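Local atomic coordinates of phosphodiesterase (Pseudomonas aeruginosa, PDB entry 4G75), a protein that acts as a colicin M-like bacteriocin, a magnesium-binding hydrolase that probably kills related bacteria by degrading peptidoglycan lipid precursors. Residues F80-Q94 and A113-P127. Sequence-based numbering, arbitrary orientation.
With EDO (1,2-ethanediol), chain M; EDO (1,2-ethanediol), chain N.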
loop_
_atom_site.group_PDB
_atom_site.type_symbol
_atom_site.label_atom_id
_atom_site.label_comp_id
_atom_site.label_asym_id
_atom_site.label_seq_id
_atom_site.Cartn_x
_atom_site.Cartn_y
_atom_site.Cartn_z
ATOM N N PHE A 80 20.203 -4.512 -17.131
ATOM C CA PHE A 80 20.014 -5.222 -15.871
ATOM C C PHE A 80 18.648 -4.916 -15.246
ATOM O O PHE A 80 18.558 -4.131 -14.299
ATOM C CB PHE A 80 21.113 -4.853 -14.879
ATOM C CG PHE A 80 22.507 -5.014 -15.420
ATOM C CD1 PHE A 80 23.020 -6.269 -15.689
ATOM C CD2 PHE A 80 23.305 -3.905 -15.635
ATOM C CE1 PHE A 80 24.302 -6.414 -16.178
ATOM C CE2 PHE A 80 24.590 -4.044 -16.119
ATOM C CZ PHE A 80 25.087 -5.297 -16.392
ATOM N N PRO A 81 17.585 -5.533 -15.776
ATOM C CA PRO A 81 16.231 -5.381 -15.233
ATOM C C PRO A 81 16.176 -5.937 -13.812
ATOM O O PRO A 81 15.378 -5.480 -12.988
ATOM C CB PRO A 81 15.388 -6.243 -16.179
ATOM C CG PRO A 81 16.380 -7.259 -16.712
ATOM C CD PRO A 81 17.588 -6.409 -16.958
ATOM N N ASN A 82 17.032 -6.917 -13.533
ATOM C CA ASN A 82 17.191 -7.426 -12.180
ATOM C C ASN A 82 17.639 -6.348 -11.197
ATOM O O ASN A 82 17.075 -6.219 -10.116
ATOM C CB ASN A 82 18.146 -8.630 -12.139
ATOM C CG ASN A 82 19.488 -8.349 -12.797
ATOM O OD1 ASN A 82 19.593 -7.549 -13.731
ATOM N ND2 ASN A 82 20.523 -9.027 -12.319
ATOM N N TYR A 83 18.654 -5.575 -11.564
ATOM C CA TYR A 83 19.147 -4.549 -10.655
ATOM C C TYR A 83 18.087 -3.483 -10.410
ATOM O O TYR A 83 17.964 -2.962 -9.300
ATOM C CB TYR A 83 20.427 -3.895 -11.184
ATOM C CG TYR A 83 21.618 -4.828 -11.275
ATOM C CD1 TYR A 83 21.632 -6.043 -10.607
ATOM C CD2 TYR A 83 22.740 -4.475 -12.018
ATOM C CE1 TYR A 83 22.730 -6.895 -10.691
ATOM C CE2 TYR A 83 23.835 -5.313 -12.106
ATOM C CZ TYR A 83 23.824 -6.521 -11.443
ATOM O OH TYR A 83 24.920 -7.353 -11.530
ATOM N N GLU A 84 17.332 -3.148 -11.451
ATOM C CA GLU A 84 16.317 -2.113 -11.324
ATOM C C GLU A 84 15.128 -2.581 -10.487
ATOM O O GLU A 84 14.547 -1.793 -9.732
ATOM C CB GLU A 84 15.861 -1.621 -12.699
ATOM C CG GLU A 84 16.937 -0.833 -13.441
ATOM C CD GLU A 84 17.542 0.267 -12.585
ATOM O OE1 GLU A 84 16.773 1.087 -12.036
ATOM O OE2 GLU A 84 18.787 0.310 -12.457
ATOM N N PHE A 85 14.772 -3.858 -10.607
ATOM C CA PHE A 85 13.686 -4.403 -9.799
ATOM C C PHE A 85 14.109 -4.347 -8.336
ATOM O O PHE A 85 13.356 -3.904 -7.462
ATOM C CB PHE A 85 13.386 -5.847 -10.214
ATOM C CG PHE A 85 12.183 -6.447 -9.529
ATOM C CD1 PHE A 85 10.952 -6.490 -10.174
ATOM C CD2 PHE A 85 12.283 -6.972 -8.251
ATOM C CE1 PHE A 85 9.838 -7.051 -9.550
ATOM C CE2 PHE A 85 11.176 -7.529 -7.624
ATOM C CZ PHE A 85 9.959 -7.569 -8.271
ATOM N N ILE A 86 15.330 -4.793 -8.070
ATOM C CA ILE A 86 15.842 -4.812 -6.703
ATOM C C ILE A 86 15.888 -3.421 -6.076
ATOM O O ILE A 86 15.428 -3.233 -4.948
ATOM C CB ILE A 86 17.222 -5.473 -6.629
ATOM C CG1 ILE A 86 17.073 -6.971 -6.915
ATOM C CG2 ILE A 86 17.841 -5.228 -5.267
ATOM C CD1 ILE A 86 18.374 -7.689 -7.237
ATOM N N TRP A 87 16.433 -2.449 -6.805
ATOM C CA TRP A 87 16.499 -1.081 -6.294
ATOM C C TRP A 87 15.129 -0.417 -6.111
ATOM O O TRP A 87 14.956 0.361 -5.188
ATOM C CB TRP A 87 17.426 -0.197 -7.149
ATOM C CG TRP A 87 18.882 -0.349 -6.807
ATOM C CD1 TRP A 87 19.884 -0.734 -7.649
ATOM C CD2 TRP A 87 19.496 -0.118 -5.532
ATOM N NE1 TRP A 87 21.086 -0.753 -6.978
ATOM C CE2 TRP A 87 20.874 -0.380 -5.677
ATOM C CE3 TRP A 87 19.015 0.285 -4.282
ATOM C CZ2 TRP A 87 21.774 -0.250 -4.623
ATOM C CZ3 TRP A 87 19.915 0.417 -3.233
ATOM C CH2 TRP A 87 21.278 0.143 -3.411
ATOM N N ASP A 88 14.169 -0.718 -6.982
ATOM C CA ASP A 88 12.815 -0.194 -6.816
ATOM C C ASP A 88 12.185 -0.788 -5.551
ATOM O O ASP A 88 11.469 -0.104 -4.817
ATOM C CB ASP A 88 11.935 -0.509 -8.033
ATOM C CG ASP A 88 12.080 0.508 -9.162
ATOM O OD1 ASP A 88 13.017 1.349 -9.136
ATOM O OD2 ASP A 88 11.244 0.453 -10.093
ATOM N N ILE A 89 12.451 -2.067 -5.298
ATOM C CA ILE A 89 11.946 -2.708 -4.085
ATOM C C ILE A 89 12.548 -2.033 -2.847
ATOM O O ILE A 89 11.896 -1.903 -1.814
ATOM C CB ILE A 89 12.206 -4.233 -4.100
ATOM C CG1 ILE A 89 11.333 -4.904 -5.163
ATOM C CG2 ILE A 89 11.934 -4.863 -2.726
ATOM C CD1 ILE A 89 9.853 -4.661 -4.991
ATOM N N PHE A 90 13.781 -1.559 -2.970
ATOM C CA PHE A 90 14.407 -0.790 -1.898
ATOM C C PHE A 90 13.788 0.602 -1.766
ATOM O O PHE A 90 13.500 1.053 -0.665
ATOM C CB PHE A 90 15.918 -0.676 -2.154
ATOM C CG PHE A 90 16.689 0.021 -1.056
ATOM C CD1 PHE A 90 17.007 -0.643 0.121
ATOM C CD2 PHE A 90 17.144 1.322 -1.226
ATOM C CE1 PHE A 90 17.745 -0.010 1.123
ATOM C CE2 PHE A 90 17.882 1.957 -0.231
ATOM C CZ PHE A 90 18.176 1.292 0.949
ATOM N N ASP A 91 13.583 1.277 -2.894
ATOM C CA ASP A 91 13.189 2.684 -2.895
ATOM C C ASP A 91 11.727 2.923 -2.547
ATOM O O ASP A 91 11.400 3.877 -1.833
ATOM C CB ASP A 91 13.476 3.323 -4.255
ATOM C CG ASP A 91 14.953 3.572 -4.485
ATOM O OD1 ASP A 91 15.716 3.576 -3.495
ATOM O OD2 ASP A 91 15.341 3.767 -5.655
ATOM N N LEU A 92 10.850 2.072 -3.069
ATOM C CA LEU A 92 9.416 2.265 -2.890
ATOM C C LEU A 92 8.951 2.375 -1.423
ATOM O O LEU A 92 8.168 3.264 -1.091
ATOM C CB LEU A 92 8.620 1.216 -3.677
ATOM C CG LEU A 92 8.570 1.485 -5.190
ATOM C CD1 LEU A 92 8.230 0.216 -5.963
ATOM C CD2 LEU A 92 7.593 2.619 -5.527
ATOM N N PRO A 93 9.431 1.490 -0.534
ATOM C CA PRO A 93 8.975 1.649 0.855
ATOM C C PRO A 93 9.488 2.931 1.494
ATOM O O PRO A 93 8.828 3.479 2.380
ATOM C CB PRO A 93 9.598 0.446 1.581
ATOM C CG PRO A 93 9.973 -0.507 0.529
ATOM C CD PRO A 93 10.232 0.271 -0.724
ATOM N N GLN A 94 10.655 3.399 1.064
ATOM C CA GLN A 94 11.207 4.633 1.606
ATOM C C GLN A 94 10.399 5.838 1.133
ATOM O O GLN A 94 10.147 6.761 1.902
ATOM C CB GLN A 94 12.685 4.788 1.236
ATOM C CG GLN A 94 13.337 6.037 1.827
ATOM C CD GLN A 94 13.521 5.932 3.330
ATOM O OE1 GLN A 94 14.197 5.033 3.823
ATOM N NE2 GLN A 94 12.903 6.852 4.070
ATOM N N ALA A 113 13.876 9.593 -1.481
ATOM C CA ALA A 113 14.163 8.171 -1.409
ATOM C C ALA A 113 15.282 7.751 -2.364
ATOM O O ALA A 113 16.032 6.819 -2.071
ATOM C CB ALA A 113 12.881 7.337 -1.677
ATOM N N GLN A 114 15.404 8.438 -3.495
ATOM C CA GLN A 114 16.370 8.026 -4.510
ATOM C C GLN A 114 17.666 8.828 -4.450
ATOM O O GLN A 114 18.520 8.698 -5.321
ATOM C CB GLN A 114 15.744 8.067 -5.912
ATOM C CG GLN A 114 14.570 7.101 -6.039
ATOM C CD GLN A 114 14.117 6.854 -7.471
ATOM O OE1 GLN A 114 13.886 7.787 -8.242
ATOM N NE2 GLN A 114 13.975 5.585 -7.824
ATOM N N ASN A 115 17.813 9.638 -3.406
ATOM C CA ASN A 115 19.025 10.427 -3.229
ATOM C C ASN A 115 20.121 9.598 -2.571
ATOM O O ASN A 115 20.517 9.852 -1.433
ATOM C CB ASN A 115 18.735 11.679 -2.403
ATOM C CG ASN A 115 19.871 12.683 -2.446
ATOM O OD1 ASN A 115 20.800 12.554 -3.246
ATOM N ND2 ASN A 115 19.802 13.689 -1.583
ATOM N N HIS A 116 20.591 8.586 -3.291
ATOM C CA HIS A 116 21.662 7.729 -2.805
ATOM C C HIS A 116 22.431 7.115 -3.968
ATOM O O HIS A 116 22.026 7.242 -5.123
ATOM C CB HIS A 116 21.113 6.632 -1.873
ATOM C CG HIS A 116 20.157 5.679 -2.529
ATOM N ND1 HIS A 116 20.576 4.612 -3.296
ATOM C CD2 HIS A 116 18.805 5.605 -2.493
ATOM C CE1 HIS A 116 19.525 3.931 -3.715
ATOM N NE2 HIS A 116 18.437 4.515 -3.246
ATOM N N GLN A 117 23.548 6.462 -3.657
ATOM C CA GLN A 117 24.333 5.750 -4.663
ATOM C C GLN A 117 23.602 4.500 -5.146
ATOM O O GLN A 117 22.847 3.890 -4.391
ATOM C CB GLN A 117 25.679 5.332 -4.067
ATOM C CG GLN A 117 26.463 6.471 -3.450
ATOM C CD GLN A 117 27.232 7.257 -4.479
ATOM O OE1 GLN A 117 26.758 8.276 -4.980
ATOM N NE2 GLN A 117 28.426 6.781 -4.815
ATOM N N TYR A 118 23.846 4.104 -6.395
ATOM C CA TYR A 118 23.252 2.888 -6.938
ATOM C C TYR A 118 24.283 1.865 -7.416
ATOM O O TYR A 118 24.307 1.491 -8.593
ATOM C CB TYR A 118 22.260 3.215 -8.057
ATOM C CG TYR A 118 20.950 3.796 -7.559
ATOM C CD1 TYR A 118 19.870 2.973 -7.278
ATOM C CD2 TYR A 118 20.800 5.164 -7.365
ATOM C CE1 TYR A 118 18.663 3.496 -6.819
ATOM C CE2 TYR A 118 19.607 5.696 -6.906
ATOM C CZ TYR A 118 18.541 4.857 -6.635
ATOM O OH TYR A 118 17.352 5.384 -6.186
ATOM N N PRO A 119 25.119 1.382 -6.489
ATOM C CA PRO A 119 26.049 0.308 -6.846
ATOM C C PRO A 119 25.236 -0.884 -7.313
ATOM O O PRO A 119 24.057 -0.988 -6.976
ATOM C CB PRO A 119 26.730 -0.047 -5.520
ATOM C CG PRO A 119 26.122 0.819 -4.467
ATOM C CD PRO A 119 24.970 1.564 -5.035
ATOM N N PHE A 120 25.842 -1.787 -8.071
ATOM C CA PHE A 120 25.119 -2.994 -8.446
ATOM C C PHE A 120 24.791 -3.800 -7.197
ATOM O O PHE A 120 25.656 -4.012 -6.341
ATOM C CB PHE A 120 25.930 -3.836 -9.429
ATOM C CG PHE A 120 26.241 -3.128 -10.710
ATOM C CD1 PHE A 120 25.259 -2.406 -11.370
ATOM C CD2 PHE A 120 27.509 -3.186 -11.259
ATOM C CE1 PHE A 120 25.538 -1.755 -12.552
ATOM C CE2 PHE A 120 27.793 -2.535 -12.437
ATOM C CZ PHE A 120 26.806 -1.819 -13.084
ATOM N N PRO A 121 23.531 -4.239 -7.075
ATOM C CA PRO A 121 23.141 -5.103 -5.957
ATOM C C PRO A 121 23.964 -6.379 -5.989
ATOM O O PRO A 121 24.268 -6.894 -7.063
ATOM C CB PRO A 121 21.675 -5.428 -6.257
ATOM C CG PRO A 121 21.203 -4.325 -7.123
ATOM C CD PRO A 121 22.397 -3.928 -7.958
ATOM N N ASN A 122 24.324 -6.889 -4.823
ATOM C CA ASN A 122 25.133 -8.094 -4.777
ATOM C C ASN A 122 24.605 -9.062 -3.737
ATOM O O ASN A 122 23.577 -8.807 -3.106
ATOM C CB ASN A 122 26.600 -7.750 -4.507
ATOM C CG ASN A 122 26.807 -7.074 -3.164
ATOM O OD1 ASN A 122 25.951 -7.136 -2.281
ATOM N ND2 ASN A 122 27.955 -6.430 -3.001
ATOM N N ASN A 123 25.312 -10.171 -3.562
ATOM C CA ASN A 123 24.936 -11.149 -2.555
ATOM C C ASN A 123 25.814 -11.005 -1.316
ATOM O O ASN A 123 26.120 -11.983 -0.635
ATOM C CB ASN A 123 25.011 -12.565 -3.131
ATOM C CG ASN A 123 24.041 -12.775 -4.282
ATOM O OD1 ASN A 123 24.445 -13.102 -5.399
ATOM N ND2 ASN A 123 22.755 -12.576 -4.015
ATOM N N GLU A 124 26.208 -9.765 -1.035
ATOM C CA GLU A 124 27.044 -9.457 0.117
ATOM C C GLU A 124 26.591 -8.195 0.859
ATOM O O GLU A 124 27.419 -7.459 1.393
ATOM C CB GLU A 124 28.514 -9.302 -0.296
ATOM C CG GLU A 124 29.276 -10.609 -0.483
ATOM C CD GLU A 124 29.579 -10.914 -1.938
ATOM O OE1 GLU A 124 28.626 -11.135 -2.716
ATOM O OE2 GLU A 124 30.776 -10.937 -2.301
ATOM N N GLY A 125 25.286 -7.937 0.887
ATOM C CA GLY A 125 24.761 -6.841 1.687
ATOM C C GLY A 125 24.399 -5.548 0.970
ATOM O O GLY A 125 24.198 -4.516 1.613
ATOM N N ILE A 126 24.318 -5.594 -0.356
ATOM C CA ILE A 126 23.844 -4.450 -1.127
ATOM C C ILE A 126 22.600 -4.845 -1.907
ATOM O O ILE A 126 22.650 -5.763 -2.724
ATOM C CB ILE A 126 24.904 -3.959 -2.127
ATOM C CG1 ILE A 126 26.165 -3.499 -1.395
ATOM C CG2 ILE A 126 24.344 -2.839 -2.989
ATOM C CD1 ILE A 126 27.242 -2.960 -2.315
ATOM N N PRO A 127 21.468 -4.159 -1.659
ATOM C CA PRO A 127 21.306 -3.053 -0.708
ATOM C C PRO A 127 21.170 -3.548 0.730
ATOM O O PRO A 127 20.970 -4.742 0.952
ATOM C CB PRO A 127 19.969 -2.415 -1.126
ATOM C CG PRO A 127 19.535 -3.130 -2.380
ATOM C CD PRO A 127 20.210 -4.455 -2.358
HETATM C C1 EDO M . 21.281 -1.092 -15.097
HETATM O O1 EDO M . 20.512 -1.258 -13.899
HETATM C C2 EDO M . 20.362 -1.070 -16.314
HETATM O O2 EDO M . 19.354 -2.078 -16.164
HETATM C C1 EDO N . 20.394 12.175 -6.582
HETATM O O1 EDO N . 21.696 11.662 -6.885
HETATM C C2 EDO N . 19.412 11.703 -7.647
HETATM O O2 EDO N . 19.300 10.276 -7.604
HETATM O O HOH W 1 26.067 -7.899 -8.804
HETATM O O HOH W 2 12.762 4.140 -9.997
HETATM O O HOH W 3 15.545 4.426 -0.735
#
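Asp-91, buried on helix 81-102, is gripped by three side chains of the irregular segment 113-127. Its OD1 takes a nearly straight bond from His-116 NE2 (2.9 Å, 173°), on the syn lone pair and in the imidazole plane. Its OD2 accepts from Tyr-118 OH at 2.6 Å and from Gln-114 NE2 at 3.1 Å, both from the same face of the carboxylate. These donors probably keep Asp-91 ionised. His-116 is itself fixed by a bond from ND1 to Gln-117 O.

Trp-87 is the apolar centre. Tyr-118 turns an edge to one indole face, with CD1 3.5 Å from Trp-87 CG. Pro-127, which follows a cis peptide bond, lays CG over the opposite face. In the indole plane, Trp-87 NE1 donates to Pro-119 O (3.0 Å). A chi1 of -176° swings the Phe-90 ring alongside Pro-127, whose CB lies over one face. Pro-121 CD lies over one face of the Tyr-83 ring, 3.5 Å from Tyr-83 CD1.

The loop between helices 106-113 and 143-153 is strapped along helix 81-102 among helices, away from the magnesium site (Val-211, Glu-213, Asp-241). Helix 34-49 adjoins Tyr-118, helix 55-65 touches Ile-86, and helix 143-153 packs against Ile-89 and Pro-93.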